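Local coordinates for protein branched-chain-amino-acid aminotransferase (Deinococcus radiodurans, PDB 3UZO) that probably transfers the amino group between leucine, isoleucine or valine and 2-oxoglutarate, with pyridoxal 5'-phosphate as cofactor, at residues Y82-A85 and I89-F92; L123-A128 and F165-V170; V322-S325 and G330-T333; Q252-P257 and S270-A275. All coordinates share one frame; numbering follows the deposited sequence.

Contact 1: residues Y82-A85 and I89-F92; sequences YRCA and INLF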
loop_
_atom_site.group_PDB
_atom_site.type_symbol
_atom_site.label_atom_id
_atom_site.label_comp_id
_atom_site.label_asym_id
_atom_site.label_seq_id
_atom_site.Cartn_x
_atom_site.Cartn_y
_atom_site.Cartn_z
ATOM N N TYR A 82 4.336 -9.395 -28.341
ATOM C CA TYR A 82 3.761 -8.871 -29.579
ATOM C C TYR A 82 3.913 -9.812 -30.770
ATOM O O TYR A 82 4.928 -10.479 -30.920
ATOM C CB TYR A 82 4.405 -7.526 -29.953
ATOM C CG TYR A 82 4.503 -6.490 -28.837
ATOM C CD1 TYR A 82 5.510 -6.568 -27.866
ATOM C CD2 TYR A 82 3.624 -5.406 -28.786
ATOM C CE1 TYR A 82 5.639 -5.587 -26.873
ATOM C CE2 TYR A 82 3.741 -4.420 -27.796
ATOM C CZ TYR A 82 4.746 -4.518 -26.847
ATOM O OH TYR A 82 4.849 -3.558 -25.866
ATOM N N ARG A 83 2.899 -9.846 -31.627
ATOM C CA ARG A 83 2.929 -10.684 -32.824
ATOM C C ARG A 83 3.525 -9.855 -33.960
ATOM O O ARG A 83 2.976 -8.819 -34.326
ATOM C CB ARG A 83 1.510 -11.120 -33.193
ATOM C CG ARG A 83 1.408 -11.992 -34.440
ATOM C CD ARG A 83 0.949 -13.396 -34.059
ATOM N NE ARG A 83 2.069 -14.290 -33.829
ATOM C CZ ARG A 83 1.973 -15.502 -33.286
ATOM N NH1 ARG A 83 0.800 -15.985 -32.892
ATOM N NH2 ARG A 83 3.061 -16.244 -33.159
ATOM N N CYS A 84 4.649 -10.303 -34.508
ATOM C CA CYS A 84 5.298 -9.581 -35.600
ATOM C C CYS A 84 4.679 -9.968 -36.945
ATOM O O CYS A 84 4.013 -11.001 -37.057
ATOM C CB CYS A 84 6.796 -9.893 -35.624
ATOM S SG CYS A 84 7.683 -9.507 -34.097
ATOM N N ALA A 85 4.902 -9.139 -37.957
ATOM C CA ALA A 85 4.371 -9.401 -39.289
ATOM C C ALA A 85 4.904 -10.713 -39.857
ATOM O O ALA A 85 4.188 -11.430 -40.559
ATOM C CB ALA A 85 4.711 -8.248 -40.228
ATOM N N ILE A 89 7.172 -13.835 -32.440
ATOM C CA ILE A 89 6.630 -13.162 -31.263
ATOM C C ILE A 89 7.715 -12.453 -30.458
ATOM O O ILE A 89 8.707 -13.070 -30.039
ATOM C CB ILE A 89 5.929 -14.155 -30.314
ATOM C CG1 ILE A 89 4.807 -14.891 -31.051
ATOM C CG2 ILE A 89 5.370 -13.407 -29.092
ATOM C CD1 ILE A 89 4.196 -16.031 -30.241
ATOM N N ASN A 90 7.507 -11.163 -30.225
ATOM C CA ASN A 90 8.448 -10.346 -29.465
ATOM C C ASN A 90 8.039 -10.129 -28.012
ATOM O O ASN A 90 6.881 -9.835 -27.717
ATOM C CB ASN A 90 8.600 -8.962 -30.110
ATOM C CG ASN A 90 9.491 -8.974 -31.335
ATOM O OD1 ASN A 90 10.040 -10.011 -31.709
ATOM N ND2 ASN A 90 9.651 -7.808 -31.958
ATOM N N LEU A 91 9.005 -10.277 -27.111
ATOM C CA LEU A 91 8.800 -10.013 -25.695
ATOM C C LEU A 91 9.757 -8.824 -25.530
ATOM O O LEU A 91 10.947 -8.934 -25.836
ATOM C CB LEU A 91 9.227 -11.220 -24.855
ATOM C CG LEU A 91 8.853 -11.258 -23.368
ATOM C CD1 LEU A 91 7.381 -10.877 -23.140
ATOM C CD2 LEU A 91 9.122 -12.672 -22.858
ATOM N N PHE A 92 9.223 -7.684 -25.096
ATOM C CA PHE A 92 9.996 -6.447 -24.958
ATOM C C PHE A 92 10.706 -6.239 -23.618
ATOM O O PHE A 92 10.073 -6.141 -22.566
ATOM C CB PHE A 92 9.063 -5.259 -25.237
ATOM C CG PHE A 92 9.756 -3.928 -25.278
ATOM C CD1 PHE A 92 10.574 -3.582 -26.356
ATOM C CD2 PHE A 92 9.572 -3.004 -24.254
ATOM C CE1 PHE A 92 11.195 -2.327 -26.417
ATOM C CE2 PHE A 92 10.189 -1.744 -24.299
ATOM C CZ PHE A 92 11.000 -1.402 -25.381
#
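R83 and I89 face each other across an antiparallel hairpin as a non-hydrogen-bonded pair, while Y82 and N90 form the hydrogen-bonded pair beside them and point to the other face of the sheet. The R83 chain leaves with CG anti to the backbone N (chi1 179°), then bends twice, which swings the guanidinium obliquely over the outer half of I89: CZ of R83 lies 3.7 Å from CG1 of I89. Its charge goes further, to a salt bridge with E130. On the opposite face, the sulphur of C84 sits over the flat amide of N90, with SG 3.3 Å from CG and almost equally far from OD1 and ND2. That amide is held in its rotation from outside, by K357 at OD1 and the carbonyl of Q344 at ND2. The Y82 ring presents an edge to F92, CE1 lying 3.8 Å from CB. Two backbone bonds join the pair, Y82 N to N90 O at 2.7 Å and N90 N to Y82 O at 2.8 Å. Strand 89-91 is thus clamped between strand 74-83 and the C-terminal strand 356-357; L91 turns to helix 115-128, whereas Y82 and F92 pack on helix 331-344.

Contact 2: residues L123-A128 and F165-V170; sequences LQVVRA and FSVFCV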
loop_
_atom_site.group_PDB
_atom_site.type_symbol
_atom_site.label_atom_id
_atom_site.label_comp_id
_atom_site.label_asym_id
_atom_site.label_seq_id
_atom_site.Cartn_x
_atom_site.Cartn_y
_atom_site.Cartn_z
ATOM N N LEU A 123 7.724 -16.598 -20.663
ATOM C CA LEU A 123 7.785 -17.378 -21.904
ATOM C C LEU A 123 6.777 -18.523 -21.842
ATOM O O LEU A 123 6.021 -18.744 -22.792
ATOM C CB LEU A 123 9.191 -17.937 -22.133
ATOM C CG LEU A 123 10.274 -16.895 -22.433
ATOM C CD1 LEU A 123 11.638 -17.559 -22.477
ATOM C CD2 LEU A 123 9.951 -16.200 -23.757
ATOM N N GLN A 124 6.761 -19.246 -20.723
ATOM C CA GLN A 124 5.817 -20.349 -20.551
ATOM C C GLN A 124 4.384 -19.867 -20.723
ATOM O O GLN A 124 3.585 -20.509 -21.402
ATOM C CB GLN A 124 5.950 -20.984 -19.167
ATOM C CG GLN A 124 7.168 -21.875 -18.970
ATOM C CD GLN A 124 7.048 -22.727 -17.715
ATOM O OE1 GLN A 124 6.068 -23.448 -17.540
ATOM N NE2 GLN A 124 8.043 -22.648 -16.842
ATOM N N VAL A 125 4.055 -18.735 -20.105
ATOM C CA VAL A 125 2.701 -18.197 -20.207
ATOM C C VAL A 125 2.381 -17.761 -21.631
ATOM O O VAL A 125 1.304 -18.057 -22.135
ATOM C CB VAL A 125 2.494 -17.006 -19.224
ATOM C CG1 VAL A 125 1.115 -16.337 -19.439
ATOM C CG2 VAL A 125 2.597 -17.515 -17.798
ATOM N N VAL A 126 3.304 -17.073 -22.301
ATOM C CA VAL A 126 3.012 -16.647 -23.670
ATOM C C VAL A 126 2.799 -17.869 -24.573
ATOM O O VAL A 126 1.801 -17.968 -25.297
ATOM C CB VAL A 126 4.146 -15.751 -24.260
ATOM C CG1 VAL A 126 3.848 -15.427 -25.730
ATOM C CG2 VAL A 126 4.265 -14.455 -23.455
ATOM N N ARG A 127 3.722 -18.817 -24.518
ATOM C CA ARG A 127 3.606 -20.004 -25.354
ATOM C C ARG A 127 2.325 -20.807 -25.131
ATOM O O ARG A 127 1.696 -21.240 -26.090
ATOM C CB ARG A 127 4.835 -20.894 -25.160
ATOM C CG ARG A 127 6.079 -20.308 -25.810
ATOM C CD ARG A 127 7.352 -20.960 -25.313
ATOM N NE ARG A 127 8.525 -20.309 -25.894
ATOM C CZ ARG A 127 9.743 -20.358 -25.368
ATOM N NH1 ARG A 127 9.950 -21.030 -24.244
ATOM N NH2 ARG A 127 10.749 -19.722 -25.959
ATOM N N ALA A 128 1.927 -20.981 -23.877
ATOM C CA ALA A 128 0.726 -21.751 -23.554
ATOM C C ALA A 128 -0.569 -21.018 -23.891
ATOM O O ALA A 128 -1.619 -21.638 -23.997
ATOM C CB ALA A 128 0.735 -22.130 -22.082
ATOM N N PHE A 165 4.565 -16.403 -6.361
ATOM C CA PHE A 165 4.980 -15.648 -7.539
ATOM C C PHE A 165 4.109 -16.213 -8.638
ATOM O O PHE A 165 4.070 -17.429 -8.836
ATOM C CB PHE A 165 6.442 -15.890 -7.901
ATOM C CG PHE A 165 6.801 -15.439 -9.299
ATOM C CD1 PHE A 165 6.493 -14.152 -9.734
ATOM C CD2 PHE A 165 7.479 -16.293 -10.172
ATOM C CE1 PHE A 165 6.855 -13.717 -11.009
ATOM C CE2 PHE A 165 7.848 -15.868 -11.454
ATOM C CZ PHE A 165 7.535 -14.575 -11.871
ATOM N N SER A 166 3.408 -15.342 -9.355
ATOM C CA SER A 166 2.528 -15.813 -10.413
ATOM C C SER A 166 2.570 -14.889 -11.614
ATOM O O SER A 166 2.893 -13.704 -11.492
ATOM C CB SER A 166 1.089 -15.913 -9.877
ATOM O OG SER A 166 0.183 -16.382 -10.858
ATOM N N VAL A 167 2.273 -15.447 -12.779
ATOM C CA VAL A 167 2.227 -14.660 -14.003
ATOM C C VAL A 167 1.031 -15.095 -14.831
ATOM O O VAL A 167 0.924 -16.273 -15.192
ATOM C CB VAL A 167 3.495 -14.835 -14.905
ATOM C CG1 VAL A 167 3.406 -13.857 -16.095
ATOM C CG2 VAL A 167 4.762 -14.559 -14.117
ATOM N N PHE A 168 0.111 -14.169 -15.093
ATOM C CA PHE A 168 -1.032 -14.478 -15.950
ATOM C C PHE A 168 -0.998 -13.453 -17.072
ATOM O O PHE A 168 -0.300 -12.430 -16.971
ATOM C CB PHE A 168 -2.369 -14.455 -15.180
ATOM C CG PHE A 168 -2.789 -13.103 -14.666
ATOM C CD1 PHE A 168 -3.471 -12.201 -15.492
ATOM C CD2 PHE A 168 -2.565 -12.755 -13.339
ATOM C CE1 PHE A 168 -3.931 -10.974 -14.993
ATOM C CE2 PHE A 168 -3.020 -11.524 -12.826
ATOM C CZ PHE A 168 -3.706 -10.638 -13.659
ATOM N N CYS A 169 -1.694 -13.741 -18.162
ATOM C CA CYS A 169 -1.700 -12.824 -19.292
ATOM C C CYS A 169 -3.115 -12.477 -19.708
ATOM O O CYS A 169 -4.057 -13.201 -19.400
ATOM C CB CYS A 169 -0.929 -13.423 -20.476
ATOM S SG CYS A 169 -1.670 -14.909 -21.190
ATOM N N VAL A 170 -3.248 -11.357 -20.408
ATOM C CA VAL A 170 -4.541 -10.860 -20.871
ATOM C C VAL A 170 -4.345 -10.121 -22.191
ATOM O O VAL A 170 -3.529 -9.205 -22.278
ATOM C CB VAL A 170 -5.149 -9.846 -19.856
ATOM C CG1 VAL A 170 -6.522 -9.356 -20.347
ATOM C CG2 VAL A 170 -5.268 -10.480 -18.478
#
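V125 carries the helix side of this contact on its two methyls, set against V167 and C169, which point from the strand toward the helix. The apolar part is divided between the branches. CG1, anti to the backbone N at chi1 174°, meets the sulphur, 3.6 Å from SG of C169; CG2 is turned to V167 and lies 4.0 Å from its CB. The C169 sulphur stands between its own backbone N and carbonyl carbon (chi1 65°), close beside the helix. A second kind of contact is methyl on backbone: CG2 of V125 comes within 3.3 Å of the carbonyl oxygen of V167, a snug van der Waals approach. Polar bonds stay on their own sides. In the helix R127 N is bonded to L123 O at 2.9 Å, and V125 O also receives ND2 of N129; on the strand the carbonyl of C169 is bonded to OG1 of T36. The two axes run 8.4 Å apart at 33°, the helix lying on the sheet. Strand 162-172 is flanked by strands 39-45 and 141-151, and V125 reaches both, touching Y40 and L144, while F168 points away from the helix and packs on R145 and on E64 of the second subunit.

Contact 3: residues V322-S325 and G330-T333; sequences VFYS and GPVT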
loop_
_atom_site.group_PDB
_atom_site.type_symbol
_atom_site.label_atom_id
_atom_site.label_comp_id
_atom_site.label_asym_id
_atom_site.label_seq_id
_atom_site.Cartn_x
_atom_site.Cartn_y
_atom_site.Cartn_z
ATOM N N VAL A 322 -2.096 24.086 -22.672
ATOM C CA VAL A 322 -1.985 23.219 -23.838
ATOM C C VAL A 322 -0.594 23.416 -24.415
ATOM O O VAL A 322 -0.174 24.547 -24.671
ATOM C CB VAL A 322 -3.038 23.579 -24.904
ATOM C CG1 VAL A 322 -2.903 22.651 -26.112
ATOM C CG2 VAL A 322 -4.436 23.479 -24.297
ATOM N N PHE A 323 0.133 22.321 -24.606
ATOM C CA PHE A 323 1.486 22.424 -25.138
ATOM C C PHE A 323 1.494 22.538 -26.650
ATOM O O PHE A 323 2.146 23.413 -27.219
ATOM C CB PHE A 323 2.328 21.199 -24.752
ATOM C CG PHE A 323 2.406 20.952 -23.279
ATOM C CD1 PHE A 323 1.383 20.281 -22.621
ATOM C CD2 PHE A 323 3.500 21.387 -22.546
ATOM C CE1 PHE A 323 1.450 20.043 -21.247
ATOM C CE2 PHE A 323 3.580 21.156 -21.171
ATOM C CZ PHE A 323 2.551 20.481 -20.521
ATOM N N TYR A 324 0.755 21.645 -27.295
ATOM C CA TYR A 324 0.709 21.590 -28.745
ATOM C C TYR A 324 -0.710 21.600 -29.297
ATOM O O TYR A 324 -1.123 22.539 -29.984
ATOM C CB TYR A 324 1.416 20.317 -29.209
ATOM C CG TYR A 324 1.535 20.176 -30.704
ATOM C CD1 TYR A 324 2.501 20.888 -31.412
ATOM C CD2 TYR A 324 0.683 19.334 -31.411
ATOM C CE1 TYR A 324 2.620 20.765 -32.784
ATOM C CE2 TYR A 324 0.793 19.202 -32.790
ATOM C CZ TYR A 324 1.765 19.922 -33.470
ATOM O OH TYR A 324 1.886 19.796 -34.835
ATOM N N SER A 325 -1.450 20.541 -29.003
ATOM C CA SER A 325 -2.810 20.410 -29.498
ATOM C C SER A 325 -3.607 19.487 -28.604
ATOM O O SER A 325 -3.067 18.557 -28.010
ATOM C CB SER A 325 -2.790 19.854 -30.927
ATOM O OG SER A 325 -4.092 19.533 -31.382
ATOM N N GLY A 330 2.153 15.983 -30.984
ATOM C CA GLY A 330 3.234 16.795 -31.508
ATOM C C GLY A 330 4.068 15.962 -32.466
ATOM O O GLY A 330 3.967 14.729 -32.457
ATOM N N PRO A 331 4.901 16.593 -33.313
ATOM C CA PRO A 331 5.726 15.829 -34.258
ATOM C C PRO A 331 6.828 14.985 -33.617
ATOM O O PRO A 331 7.136 13.889 -34.093
ATOM C CB PRO A 331 6.271 16.909 -35.198
ATOM C CG PRO A 331 6.324 18.130 -34.328
ATOM C CD PRO A 331 5.033 18.045 -33.544
ATOM N N VAL A 332 7.432 15.481 -32.543
ATOM C CA VAL A 332 8.480 14.707 -31.895
ATOM C C VAL A 332 7.867 13.498 -31.180
ATOM O O VAL A 332 8.435 12.403 -31.203
ATOM C CB VAL A 332 9.286 15.562 -30.908
ATOM C CG1 VAL A 332 10.370 14.711 -30.247
ATOM C CG2 VAL A 332 9.920 16.740 -31.654
ATOM N N THR A 333 6.700 13.702 -30.571
ATOM C CA THR A 333 5.978 12.637 -29.877
ATOM C C THR A 333 5.669 11.518 -30.872
ATOM O O THR A 333 5.866 10.339 -30.583
ATOM C CB THR A 333 4.648 13.168 -29.293
ATOM O OG1 THR A 333 4.925 14.080 -28.224
ATOM C CG2 THR A 333 3.785 12.030 -28.773
#
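Y324 swings its ring out with CG anti to the backbone N (chi1 -176°), and chi2 near 78° then turns the ring flat toward G330. The glycine's CA settles over one face, 3.7 Å from the centroid of the Y324 ring and only 15° off its normal. This is a CH-pi contact of textbook shape: the CA stands 3.5 Å above the ring plane, displaced a little toward the CD2–CE2 side, and CD2 of Y324 is its nearest atom at 3.6 Å. The ring thus lies on the backbone CA of the glycine.

The next residue continues the surface. P331 brings its CD obliquely to the far half of the ring, 3.7 Å from CE1 of Y324, with CZ and OH of the same tyrosine nearly as close. The two approaches differ: G330 CA lies over the face, whereas P331 CD comes in beside it, near CE1 and CZ. G330 is buried, while Y324 and P331 are exposed.

Around it the loop is pinned by polar bonds. S325 OG accepts from the backbone N of S327, as in an ST turn, and also from that of E328; E298 receives V332 N and bonds with T333 OG1. G330 is the N-cap of helix 331-344 and P331 its first residue, so this is a CH-pi contact of a tyrosine face on an N-cap glycine, with the first-turn proline beside it, in the connection from strand 319-322 to that helix, away from the substrate and cofactor sites.

Contact 4: residues Q252-P257 and S270-A275; sequences QKFVTP and SLLWLA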
loop_
_atom_site.group_PDB
_atom_site.type_symbol
_atom_site.label_atom_id
_atom_site.label_comp_id
_atom_site.label_asym_id
_atom_site.label_seq_id
_atom_site.Cartn_x
_atom_site.Cartn_y
_atom_site.Cartn_z
ATOM N N GLN A 252 14.290 20.300 -29.845
ATOM C CA GLN A 252 15.595 19.648 -29.861
ATOM C C GLN A 252 15.955 18.850 -28.614
ATOM O O GLN A 252 16.935 18.102 -28.615
ATOM C CB GLN A 252 16.682 20.702 -30.095
ATOM C CG GLN A 252 16.409 21.621 -31.269
ATOM C CD GLN A 252 16.241 20.860 -32.561
ATOM O OE1 GLN A 252 17.147 20.146 -32.995
ATOM N NE2 GLN A 252 15.078 21.001 -33.185
ATOM N N LYS A 253 15.165 18.987 -27.557
ATOM C CA LYS A 253 15.482 18.312 -26.310
ATOM C C LYS A 253 14.322 17.566 -25.663
ATOM O O LYS A 253 13.206 18.077 -25.577
ATOM C CB LYS A 253 16.046 19.345 -25.330
ATOM C CG LYS A 253 16.758 18.781 -24.118
ATOM C CD LYS A 253 17.407 19.919 -23.341
ATOM C CE LYS A 253 18.282 19.419 -22.211
ATOM N NZ LYS A 253 18.995 20.554 -21.547
ATOM N N PHE A 254 14.624 16.358 -25.197
ATOM C CA PHE A 254 13.675 15.466 -24.538
ATOM C C PHE A 254 13.937 15.590 -23.040
ATOM O O PHE A 254 15.032 15.278 -22.565
ATOM C CB PHE A 254 13.930 14.020 -25.009
ATOM C CG PHE A 254 13.068 12.975 -24.336
ATOM C CD1 PHE A 254 11.905 12.509 -24.946
ATOM C CD2 PHE A 254 13.435 12.439 -23.105
ATOM C CE1 PHE A 254 11.120 11.523 -24.339
ATOM C CE2 PHE A 254 12.653 11.451 -22.485
ATOM C CZ PHE A 254 11.494 10.995 -23.107
ATOM N N VAL A 255 12.935 16.040 -22.296
ATOM C CA VAL A 255 13.085 16.209 -20.858
ATOM C C VAL A 255 12.107 15.359 -20.054
ATOM O O VAL A 255 10.930 15.250 -20.398
ATOM C CB VAL A 255 12.893 17.690 -20.454
ATOM C CG1 VAL A 255 13.148 17.859 -18.961
ATOM C CG2 VAL A 255 13.831 18.574 -21.262
ATOM N N THR A 256 12.609 14.753 -18.984
ATOM C CA THR A 256 11.785 13.930 -18.101
ATOM C C THR A 256 12.269 14.138 -16.672
ATOM O O THR A 256 13.463 14.344 -16.433
ATOM C CB THR A 256 11.871 12.423 -18.471
ATOM O OG1 THR A 256 11.549 12.256 -19.856
ATOM C CG2 THR A 256 10.871 11.617 -17.671
ATOM N N PRO A 257 11.346 14.098 -15.697
ATOM C CA PRO A 257 11.740 14.298 -14.301
ATOM C C PRO A 257 12.689 13.270 -13.696
ATOM O O PRO A 257 12.701 12.096 -14.076
ATOM C CB PRO A 257 10.395 14.352 -13.562
ATOM C CG PRO A 257 9.486 13.554 -14.427
ATOM C CD PRO A 257 9.883 13.978 -15.818
ATOM N N SER A 270 13.563 3.634 -22.220
ATOM C CA SER A 270 13.662 3.237 -23.615
ATOM C C SER A 270 13.586 4.493 -24.494
ATOM O O SER A 270 14.391 4.675 -25.416
ATOM C CB SER A 270 12.532 2.264 -23.969
ATOM O OG SER A 270 12.598 1.095 -23.160
ATOM N N LEU A 271 12.617 5.357 -24.200
ATOM C CA LEU A 271 12.430 6.597 -24.950
ATOM C C LEU A 271 13.664 7.483 -24.809
ATOM O O LEU A 271 14.066 8.168 -25.746
ATOM C CB LEU A 271 11.193 7.338 -24.435
ATOM C CG LEU A 271 9.849 7.014 -25.099
ATOM C CD1 LEU A 271 9.728 5.534 -25.365
ATOM C CD2 LEU A 271 8.723 7.507 -24.214
ATOM N N LEU A 272 14.245 7.463 -23.616
ATOM C CA LEU A 272 15.439 8.237 -23.315
ATOM C C LEU A 272 16.546 7.798 -24.282
ATOM O O LEU A 272 17.254 8.629 -24.859
ATOM C CB LEU A 272 15.842 7.956 -21.866
ATOM C CG LEU A 272 16.237 9.051 -20.873
ATOM C CD1 LEU A 272 15.440 10.313 -21.096
ATOM C CD2 LEU A 272 16.016 8.519 -19.453
ATOM N N TRP A 273 16.670 6.485 -24.475
ATOM C CA TRP A 273 17.688 5.927 -25.361
ATOM C C TRP A 273 17.397 6.233 -26.830
ATOM O O TRP A 273 18.281 6.671 -27.572
ATOM C CB TRP A 273 17.789 4.404 -25.174
ATOM C CG TRP A 273 19.006 3.808 -25.831
ATOM C CD1 TRP A 273 20.256 3.690 -25.289
ATOM C CD2 TRP A 273 19.112 3.341 -27.185
ATOM N NE1 TRP A 273 21.133 3.184 -26.223
ATOM C CE2 TRP A 273 20.457 2.965 -27.395
ATOM C CE3 TRP A 273 18.201 3.209 -28.241
ATOM C CZ2 TRP A 273 20.913 2.466 -28.619
ATOM C CZ3 TRP A 273 18.656 2.712 -29.460
ATOM C CH2 TRP A 273 19.999 2.347 -29.638
ATOM N N LEU A 274 16.156 5.996 -27.248
ATOM C CA LEU A 274 15.746 6.238 -28.630
ATOM C C LEU A 274 15.894 7.706 -29.015
ATOM O O LEU A 274 16.350 8.027 -30.117
ATOM C CB LEU A 274 14.287 5.801 -28.825
ATOM C CG LEU A 274 13.978 4.406 -29.384
ATOM C CD1 LEU A 274 15.063 3.421 -29.007
ATOM C CD2 LEU A 274 12.619 3.942 -28.868
ATOM N N ALA A 275 15.504 8.591 -28.104
ATOM C CA ALA A 275 15.594 10.026 -28.348
ATOM C C ALA A 275 17.021 10.424 -28.707
ATOM O O ALA A 275 17.252 11.144 -29.681
ATOM C CB ALA A 275 15.135 10.795 -27.117
#
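Here a helix packs on a strand inside a beta-alpha-beta unit, strand 253-257, helix 266-277 and strand 282-286, and one aromatic ring, that of F254, does nearly all the work against L271, L272 and A275. The two axes are nearly antiparallel, at 162° and 9.6 Å apart. CG of F254 is anti to the backbone N (chi1 176°), which carries the ring outward from the strand to the helix surface. Its base rests on the helix where there is least side chain, CB of F254 lying 4.0 Å from CB of A275. Farther out the ring meets the preceding turn obliquely: CZ is 3.9 Å from CB of L271, and CE2 is 3.3 Å from CD1 of L272. Both leucines run about at right angles to the phenylalanine. The L272 branch has a chi1 of -134°, well off a staggered value, which together with the short distance makes its exact placing doubtful. Beyond the two segments F254 also meets F245 of strand 243-248, V283 of strand 282-286 and L336 of helix 331-344. Helices 266-277 and 331-344 thus both reach F254, and they meet each other through L271 and L340.

In the fold
Contacts 1 and 2 share one antiparallel sheet and touch through L91 CD2 and L123 CD2, 3.7 Å apart, so helix 115-128 backs both the hairpin and strand 162-172. Contact 1 also reaches contact 4, where F92 CZ lies 3.7 Å from S270 OG; both lie near the cofactor without reaching it, the side chain of F92 being about 7 Å and that of L271 about 8 Å from pyridoxal phosphate. Helix 331-344 links three of the four: it begins in contact 3 and passes beside contacts 1 and 4. Contact 3 is the outlier, its nearest atoms about 6 Å from contact 4, and its centre about 37 Å from that of contact 2.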